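Local coordinates for galactose mutarotase related enzyme (Lactobacillus casei, PDB 3Q1N), which probably binds carbohydrate and may act as an aldose 1-epimerase-like isomerase, interconverting sugar anomers, at residues S87-A99 against F107-D119. Residues are numbered along the deposited sequence; the frame is centred on the assembly and turned at random. Where two conformers were deposited one is given.
With NO3 (nitrate ion), chain E; EDO (1,2-ethanediol), chain T.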
ATOM      1  N   SER A  87      -1.974 -15.485 -18.374  1.00 17.87           N
ATOM      2  CA  SER A  87      -1.986 -15.167 -19.809  1.00 18.50           C
ATOM      3  C   SER A  87      -0.851 -14.187 -20.041  1.00 17.84           C
ATOM      4  O   SER A  87      -0.110 -13.883 -19.113  1.00 16.45           O
ATOM      5  CB  SER A  87      -3.333 -14.558 -20.223  1.00 19.08           C
ATOM      6  OG  SER A  87      -3.488 -13.299 -19.659  1.00 21.71           O
ATOM      7  N   ASP A  88      -0.703 -13.675 -21.264  1.00 17.45           N
ATOM      8  CA  ASP A  88       0.441 -12.824 -21.533  0.50 17.80           C
ATOM      9  C   ASP A  88       0.365 -11.522 -20.772  1.00 17.34           C
ATOM     10  O   ASP A  88       1.407 -10.998 -20.377  1.00 17.41           O
ATOM     11  CB  ASP A  88       0.599 -12.570 -23.026  0.50 17.91           C
ATOM     12  CG  ASP A  88       0.847 -13.849 -23.782  0.50 18.13           C
ATOM     13  OD1 ASP A  88       1.588 -14.699 -23.256  0.50 17.62           O
ATOM     14  OD2 ASP A  88       0.283 -14.031 -24.874  0.50 19.53           O
ATOM     15  N   SER A  89      -0.864 -11.034 -20.548  1.00 17.00           N
ATOM     16  CA  SER A  89      -1.055  -9.724 -19.966  0.50 16.79           C
ATOM     17  C   SER A  89      -1.696  -9.737 -18.575  1.00 16.57           C
ATOM     18  O   SER A  89      -1.930  -8.674 -17.998  1.00 17.05           O
ATOM     19  CB  SER A  89      -1.880  -8.878 -20.937  0.50 16.96           C
ATOM     20  OG  SER A  89      -3.035  -9.599 -21.335  0.50 16.03           O
ATOM     21  N   ALA A  90      -1.959 -10.919 -18.005  1.00 16.19           N
ATOM     22  CA  ALA A  90      -2.606 -11.003 -16.683  1.00 15.66           C
ATOM     23  C   ALA A  90      -2.161 -12.265 -15.955  1.00 15.48           C
ATOM     24  O   ALA A  90      -1.788 -13.275 -16.584  1.00 17.39           O
ATOM     25  CB  ALA A  90      -4.185 -10.987 -16.749  1.00 15.72           C
ATOM     26  N   VAL A  91      -2.286 -12.214 -14.629  1.00 14.41           N
ATOM     27  CA  VAL A  91      -1.943 -13.355 -13.811  1.00 14.40           C
ATOM     28  C   VAL A  91      -2.587 -13.230 -12.459  1.00 13.90           C
ATOM     29  O   VAL A  91      -2.792 -12.112 -11.976  1.00 14.93           O
ATOM     30  CB  VAL A  91      -0.416 -13.513 -13.663  1.00 14.05           C
ATOM     31  CG1 VAL A  91       0.203 -12.286 -12.988  1.00 15.03           C
ATOM     32  CG2 VAL A  91      -0.065 -14.801 -12.846  1.00 14.32           C
ATOM     33  N   THR A  92      -2.880 -14.376 -11.829  1.00 14.40           N
ATOM     34  CA  THR A  92      -3.533 -14.399 -10.520  1.00 13.70           C
ATOM     35  C   THR A  92      -2.629 -15.135  -9.535  1.00 13.90           C
ATOM     36  O   THR A  92      -2.032 -16.189  -9.867  1.00 14.65           O
ATOM     37  CB  THR A  92      -4.956 -15.055 -10.569  1.00 13.49           C
ATOM     38  OG1 THR A  92      -5.818 -14.271 -11.394  1.00 14.70           O
ATOM     39  CG2 THR A  92      -5.592 -15.153  -9.189  1.00 15.19           C
ATOM     40  N   PHE A  93      -2.483 -14.528  -8.354  1.00 13.61           N
ATOM     41  CA  PHE A  93      -1.711 -15.079  -7.249  1.00 14.02           C
ATOM     42  C   PHE A  93      -2.613 -15.355  -6.060  1.00 13.72           C
ATOM     43  O   PHE A  93      -3.421 -14.516  -5.689  1.00 14.28           O
ATOM     44  CB  PHE A  93      -0.657 -14.059  -6.801  1.00 13.87           C
ATOM     45  CG  PHE A  93       0.460 -13.845  -7.778  1.00 14.08           C
ATOM     46  CD1 PHE A  93       1.573 -14.662  -7.764  1.00 14.71           C
ATOM     47  CD2 PHE A  93       0.427 -12.787  -8.680  1.00 14.74           C
ATOM     48  CE1 PHE A  93       2.656 -14.470  -8.633  1.00 15.02           C
ATOM     49  CE2 PHE A  93       1.490 -12.574  -9.589  1.00 15.37           C
ATOM     50  CZ  PHE A  93       2.618 -13.414  -9.580  1.00 14.79           C
ATOM     51  N   THR A  94      -2.445 -16.494  -5.405  1.00 14.68           N
ATOM     52  CA  THR A  94      -3.310 -16.873  -4.316  1.00 14.11           C
ATOM     53  C   THR A  94      -2.506 -17.431  -3.157  1.00 14.03           C
ATOM     54  O   THR A  94      -1.655 -18.283  -3.326  1.00 13.77           O
ATOM     55  CB  THR A  94      -4.333 -17.958  -4.755  1.00 14.66           C
ATOM     56  OG1 THR A  94      -5.076 -17.502  -5.897  1.00 16.05           O
ATOM     57  CG2 THR A  94      -5.369 -18.236  -3.618  1.00 15.15           C
ATOM     58  N   GLN A  95      -2.765 -16.871  -1.973  1.00 13.60           N
ATOM     59  CA  GLN A  95      -2.177 -17.356  -0.707  1.00 13.23           C
ATOM     60  C   GLN A  95      -3.274 -17.813   0.259  1.00 13.82           C
ATOM     61  O   GLN A  95      -4.339 -17.214   0.351  1.00 14.61           O
ATOM     62  CB  GLN A  95      -1.362 -16.242  -0.081  1.00 12.94           C
ATOM     63  CG  GLN A  95      -0.590 -16.668   1.152  1.00 13.86           C
ATOM     64  CD  GLN A  95       0.144 -15.514   1.779  1.00 14.88           C
ATOM     65  OE1 GLN A  95      -0.432 -14.846   2.673  1.00 14.35           O
ATOM     66  NE2 GLN A  95       1.378 -15.242   1.351  1.00 13.60           N
ATOM     67  N   HIS A  96      -2.970 -18.853   1.021  1.00 14.30           N
ATOM     68  CA  HIS A  96      -3.795 -19.317   2.123  1.00 14.59           C
ATOM     69  C   HIS A  96      -2.927 -19.315   3.385  1.00 14.67           C
ATOM     70  O   HIS A  96      -1.687 -19.153   3.326  1.00 13.61           O
ATOM     71  CB  HIS A  96      -4.238 -20.766   1.843  1.00 15.23           C
ATOM     72  CG  HIS A  96      -5.100 -20.935   0.629  1.00 17.28           C
ATOM     73  ND1 HIS A  96      -6.476 -20.802   0.669  1.00 20.14           N
ATOM     74  CD2 HIS A  96      -4.791 -21.243  -0.655  1.00 19.99           C
ATOM     75  CE1 HIS A  96      -6.975 -21.021  -0.549  1.00 22.00           C
ATOM     76  NE2 HIS A  96      -5.971 -21.238  -1.378  1.00 20.10           N
ATOM     77  N   GLN A  97      -3.572 -19.503   4.532  1.00 13.88           N
ATOM     78  CA  GLN A  97      -2.900 -19.658   5.789  1.00 14.20           C
ATOM     79  C   GLN A  97      -1.920 -20.833   5.780  1.00 15.23           C
ATOM     80  O   GLN A  97      -2.035 -21.759   4.980  1.00 15.60           O
ATOM     81  CB  GLN A  97      -3.920 -19.838   6.929  1.00 14.98           C
ATOM     82  CG  GLN A  97      -4.569 -21.221   7.044  1.00 15.25           C
ATOM     83  CD  GLN A  97      -5.433 -21.640   5.879  1.00 15.97           C
ATOM     84  OE1 GLN A  97      -6.046 -20.816   5.223  1.00 13.63           O
ATOM     85  NE2 GLN A  97      -5.574 -22.956   5.681  1.00 16.94           N
ATOM     86  N   ASN A  98      -1.009 -20.795   6.739  1.00 15.14           N
ATOM     87  CA  ASN A  98      -0.097 -21.894   6.997  1.00 16.21           C
ATOM     88  C   ASN A  98       0.113 -22.025   8.516  1.00 16.23           C
ATOM     89  O   ASN A  98      -0.378 -21.205   9.302  1.00 15.46           O
ATOM     90  CB  ASN A  98       1.179 -21.713   6.168  1.00 16.25           C
ATOM     91  CG  ASN A  98       1.981 -20.501   6.559  1.00 15.40           C
ATOM     92  OD1 ASN A  98       2.348 -20.353   7.674  1.00 17.23           O
ATOM     93  ND2 ASN A  98       2.305 -19.636   5.569  1.00 17.74           N
ATOM     94  N   ALA A  99       0.825 -23.057   8.956  1.00 18.06           N
ATOM     95  CA  ALA A  99       1.043 -23.290  10.371  1.00 18.11           C
ATOM     96  C   ALA A  99       1.681 -22.115  11.120  1.00 18.74           C
ATOM     97  O   ALA A  99       1.339 -21.871  12.274  1.00 18.89           O
ATOM     98  CB  ALA A  99       1.894 -24.607  10.584  1.00 19.26           C
ATOM     99  N   PHE A 107      -6.872 -17.850  11.778  1.00 13.88           N
ATOM    100  CA  PHE A 107      -7.911 -17.870  10.775  1.00 13.23           C
ATOM    101  C   PHE A 107      -7.417 -18.539   9.521  1.00 13.38           C
ATOM    102  O   PHE A 107      -6.320 -18.265   9.009  1.00 14.83           O
ATOM    103  CB  PHE A 107      -8.377 -16.422  10.406  1.00 12.98           C
ATOM    104  CG  PHE A 107      -8.913 -15.654  11.558  1.00 11.83           C
ATOM    105  CD1 PHE A 107     -10.220 -15.821  11.967  1.00 12.39           C
ATOM    106  CD2 PHE A 107      -8.115 -14.757  12.272  1.00 14.04           C
ATOM    107  CE1 PHE A 107     -10.710 -15.147  13.067  1.00 12.66           C
ATOM    108  CE2 PHE A 107      -8.613 -14.086  13.352  1.00 14.08           C
ATOM    109  CZ  PHE A 107      -9.931 -14.285  13.742  1.00 13.07           C
ATOM    110  N   GLU A 108      -8.267 -19.411   8.982  1.00 13.30           N
ATOM    111  CA  GLU A 108      -8.162 -19.804   7.594  1.00 12.94           C
ATOM    112  C   GLU A 108      -8.633 -18.683   6.672  1.00 12.70           C
ATOM    113  O   GLU A 108      -9.667 -18.037   6.897  1.00 12.11           O
ATOM    114  CB  GLU A 108      -8.917 -21.123   7.329  1.00 13.12           C
ATOM    115  CG  GLU A 108      -8.442 -22.243   8.229  1.00 13.62           C
ATOM    116  CD  GLU A 108      -8.864 -23.608   7.767  1.00 16.30           C
ATOM    117  OE1 GLU A 108      -9.784 -23.721   6.951  1.00 14.97           O
ATOM    118  OE2 GLU A 108      -8.263 -24.600   8.277  1.00 17.15           O
ATOM    119  N   TYR A 109      -7.814 -18.404   5.655  1.00 13.11           N
ATOM    120  CA  TYR A 109      -8.108 -17.327   4.724  1.00 12.57           C
ATOM    121  C   TYR A 109      -7.654 -17.635   3.336  1.00 12.76           C
ATOM    122  O   TYR A 109      -6.757 -18.481   3.126  1.00 12.91           O
ATOM    123  CB  TYR A 109      -7.483 -15.987   5.203  1.00 13.26           C
ATOM    124  CG  TYR A 109      -5.950 -15.924   5.103  1.00 12.11           C
ATOM    125  CD1 TYR A 109      -5.314 -15.600   3.882  1.00 13.31           C
ATOM    126  CD2 TYR A 109      -5.137 -16.244   6.203  1.00 12.65           C
ATOM    127  CE1 TYR A 109      -3.947 -15.554   3.807  1.00 13.49           C
ATOM    128  CE2 TYR A 109      -3.765 -16.221   6.119  1.00 12.96           C
ATOM    129  CZ  TYR A 109      -3.162 -15.873   4.932  1.00 13.83           C
ATOM    130  OH  TYR A 109      -1.766 -15.850   4.826  1.00 14.09           O
ATOM    131  N   THR A 110      -8.218 -16.885   2.398  1.00 13.25           N
ATOM    132  CA  THR A 110      -7.663 -16.817   1.048  1.00 13.55           C
ATOM    133  C   THR A 110      -7.421 -15.353   0.718  1.00 13.99           C
ATOM    134  O   THR A 110      -8.264 -14.514   0.977  1.00 13.83           O
ATOM    135  CB  THR A 110      -8.567 -17.422  -0.009  1.00 14.04           C
ATOM    136  OG1 THR A 110      -8.862 -18.784   0.305  1.00 14.78           O
ATOM    137  CG2 THR A 110      -7.888 -17.383  -1.401  1.00 14.64           C
ATOM    138  N   LEU A 111      -6.223 -15.051   0.196  1.00 14.00           N
ATOM    139  CA  LEU A 111      -5.923 -13.745  -0.310  1.00 14.12           C
ATOM    140  C   LEU A 111      -5.545 -13.916  -1.755  1.00 14.41           C
ATOM    141  O   LEU A 111      -4.532 -14.532  -2.062  1.00 14.72           O
ATOM    142  CB  LEU A 111      -4.782 -13.087   0.496  1.00 13.88           C
ATOM    143  CG  LEU A 111      -4.251 -11.767  -0.014  1.00 15.92           C
ATOM    144  CD1 LEU A 111      -5.397 -10.722  -0.093  1.00 17.83           C
ATOM    145  CD2 LEU A 111      -3.081 -11.286   0.899  1.00 16.86           C
ATOM    146  N   ALA A 112      -6.366 -13.365  -2.646  1.00 13.83           N
ATOM    147  CA  ALA A 112      -6.153 -13.531  -4.067  1.00 14.03           C
ATOM    148  C   ALA A 112      -5.933 -12.166  -4.682  1.00 14.51           C
ATOM    149  O   ALA A 112      -6.602 -11.196  -4.333  1.00 15.57           O
ATOM    150  CB  ALA A 112      -7.299 -14.289  -4.757  1.00 14.37           C
ATOM    151  N   VAL A 113      -4.945 -12.095  -5.574  1.00 14.26           N
ATOM    152  CA  VAL A 113      -4.583 -10.854  -6.241  0.50 14.06           C
ATOM    153  C   VAL A 113      -4.435 -11.123  -7.746  1.00 14.36           C
ATOM    154  O   VAL A 113      -3.662 -12.006  -8.127  1.00 14.61           O
ATOM    155  CB  VAL A 113      -3.234 -10.331  -5.647  0.50 13.84           C
ATOM    156  CG1 VAL A 113      -2.900  -8.928  -6.139  0.50 14.29           C
ATOM    157  CG2 VAL A 113      -3.252 -10.417  -4.102  0.50 13.13           C
ATOM    158  N   THR A 114      -5.133 -10.364  -8.594  1.00 14.61           N
ATOM    159  CA  THR A 114      -5.038 -10.509 -10.025  1.00 15.31           C
ATOM    160  C   THR A 114      -4.460  -9.227 -10.596  1.00 14.85           C
ATOM    161  O   THR A 114      -4.946  -8.144 -10.256  1.00 15.78           O
ATOM    162  CB  THR A 114      -6.410 -10.848 -10.665  1.00 16.17           C
ATOM    163  OG1 THR A 114      -6.810 -12.149 -10.215  1.00 16.67           O
ATOM    164  CG2 THR A 114      -6.316 -10.841 -12.225  1.00 17.67           C
ATOM    165  N   TYR A 115      -3.381  -9.376 -11.383  1.00 15.23           N
ATOM    166  CA  TYR A 115      -2.723  -8.246 -12.034  1.00 14.72           C
ATOM    167  C   TYR A 115      -3.063  -8.300 -13.505  1.00 14.92           C
ATOM    168  O   TYR A 115      -2.989  -9.364 -14.097  1.00 15.35           O
ATOM    169  CB  TYR A 115      -1.220  -8.318 -11.878  1.00 14.63           C
ATOM    170  CG  TYR A 115      -0.721  -8.196 -10.456  1.00 15.07           C
ATOM    171  CD1 TYR A 115      -0.514  -6.948  -9.891  1.00 14.40           C
ATOM    172  CD2 TYR A 115      -0.457  -9.326  -9.698  1.00 15.05           C
ATOM    173  CE1 TYR A 115      -0.022  -6.816  -8.606  1.00 16.20           C
ATOM    174  CE2 TYR A 115       0.006  -9.196  -8.381  1.00 15.52           C
ATOM    175  CZ  TYR A 115       0.208  -7.938  -7.859  1.00 15.88           C
ATOM    176  OH  TYR A 115       0.652  -7.758  -6.564  1.00 17.87           O
HETATM  177  N   MSE A 116      -3.379  -7.157 -14.107  1.00 15.39           N
HETATM  178  CA  MSE A 116      -3.584  -7.111 -15.540  0.67 15.70           C
HETATM  179  C   MSE A 116      -3.092  -5.778 -16.106  1.00 15.87           C
HETATM  180  O   MSE A 116      -3.432  -4.705 -15.581  1.00 16.35           O
HETATM  181  CB  MSE A 116      -5.072  -7.315 -15.861  0.67 16.06           C
HETATM  182  CG  MSE A 116      -5.332  -7.453 -17.343  0.67 14.71           C
HETATM  183 SE   MSE A 116      -7.213  -7.569 -17.773  0.50 14.34          SE
HETATM  184  CE  MSE A 116      -8.119  -7.210 -16.114  0.67 18.45           C
ATOM    185  N   LEU A 117      -2.273  -5.867 -17.159  1.00 16.35           N
ATOM    186  CA  LEU A 117      -1.830  -4.690 -17.896  1.00 15.71           C
ATOM    187  C   LEU A 117      -2.833  -4.381 -19.006  1.00 16.58           C
ATOM    188  O   LEU A 117      -3.364  -5.297 -19.672  1.00 16.80           O
ATOM    189  CB  LEU A 117      -0.453  -4.882 -18.513  1.00 15.98           C
ATOM    190  CG  LEU A 117       0.702  -4.887 -17.528  1.00 15.90           C
ATOM    191  CD1 LEU A 117       1.981  -5.458 -18.197  1.00 18.16           C
ATOM    192  CD2 LEU A 117       0.859  -3.447 -16.833  1.00 14.85           C
ATOM    193  N   THR A 118      -3.113  -3.095 -19.148  1.00 16.17           N
ATOM    194  CA  THR A 118      -4.026  -2.538 -20.153  1.00 17.43           C
ATOM    195  C   THR A 118      -3.341  -1.373 -20.827  1.00 17.46           C
ATOM    196  O   THR A 118      -2.217  -0.990 -20.469  1.00 16.77           O
ATOM    197  CB  THR A 118      -5.333  -1.982 -19.481  1.00 17.47           C
ATOM    198  OG1 THR A 118      -5.003  -0.822 -18.695  1.00 19.61           O
ATOM    199  CG2 THR A 118      -6.022  -3.075 -18.629  1.00 20.45           C
ATOM    200  N   ASP A 119      -3.996  -0.737 -21.799  1.00 17.65           N
ATOM    201  CA  ASP A 119      -3.416   0.481 -22.373  1.00 19.12           C
ATOM    202  C   ASP A 119      -3.157   1.587 -21.342  1.00 18.94           C
ATOM    203  O   ASP A 119      -2.300   2.439 -21.513  1.00 20.82           O
ATOM    204  CB  ASP A 119      -4.340   1.064 -23.444  1.00 19.63           C
ATOM    205  CG  ASP A 119      -4.241   0.339 -24.753  1.00 22.27           C
ATOM    206  OD1 ASP A 119      -3.315  -0.473 -24.923  1.00 21.51           O
ATOM    207  OD2 ASP A 119      -5.123   0.603 -25.624  1.00 22.63           O
TER
HETATM  208  N   NO3 E 297      -2.309 -15.212 -23.928  1.00 40.00           N
HETATM  209  O1  NO3 E 297      -2.586 -15.690 -25.209  1.00 40.49           O
HETATM  210  O2  NO3 E 297      -2.421 -13.854 -23.644  1.00 40.41           O
HETATM  211  O3  NO3 E 297      -1.974 -16.130 -22.931  1.00 40.56           O
HETATM  212  C1  EDO T 312      -7.780 -12.266  -7.567  1.00 27.91           C
HETATM  213  O1  EDO T 312      -8.609 -13.008  -8.408  1.00 29.65           O
HETATM  214  C2  EDO T 312      -8.631 -11.386  -6.652  1.00 24.85           C
HETATM  215  O2  EDO T 312      -9.568 -10.563  -7.277  1.00 31.01           O
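Strands 90-96 and 109-118, joined through the short helix 99-104, are antiparallel neighbours in a large sheet of the beta-supersandwich of the galactose mutarotase family. Val-91, Phe-93 and Gln-95 form hydrogen-bonded pairs with Tyr-115, Val-113 and Leu-111; Phe-93 N reaches Val-113 O at 2.8 Å in a nearly straight bond (175°). Alternation gives the ribbon two unlike faces. Mostly threonines and alanines, small and tolerant of water, line the outer one, where Thr-94 CG2 presses on Thr-110 CG2 at 3.5 Å, tighter than usual, and Thr-110 OG1 is bonded to Asp-131.

The inner face is mostly aromatic and aliphatic; Val-91, Phe-93 and Tyr-115 pack against strands 2-6 and 10-15. Phe-93 and Tyr-115 meet rim to rim, planes 80° apart, with CD2 of Phe-93 3.6 Å from CE2 of Tyr-115; the tyrosine keeps its hydroxyl satisfied in the core by bonding to Ala-19 O.

Near the helix, Tyr-109 swings its CG between its own backbone N and carbonyl carbon (chi1 71°), which lays one ring face under the backbone at Gln-97 N and His-96 C. Gln-95, its chain extended, suits this buried place because its amide serves two partners: NE2 bonds Ala-76 O, while OE1 accepts from Tyr-109 OH at 2.7 Å, the hydroxyl standing above the carbonyl plane. A phenylalanine in place of Tyr-109 would probably leave the buried Gln-95 OE1 without this donor. Gln-97, its chain bent after CG, stacks its amide almost parallel to the Glu-108 carboxylate and accepts a hydrogen bond from Tyr-109 N at OE1, 3.0 Å.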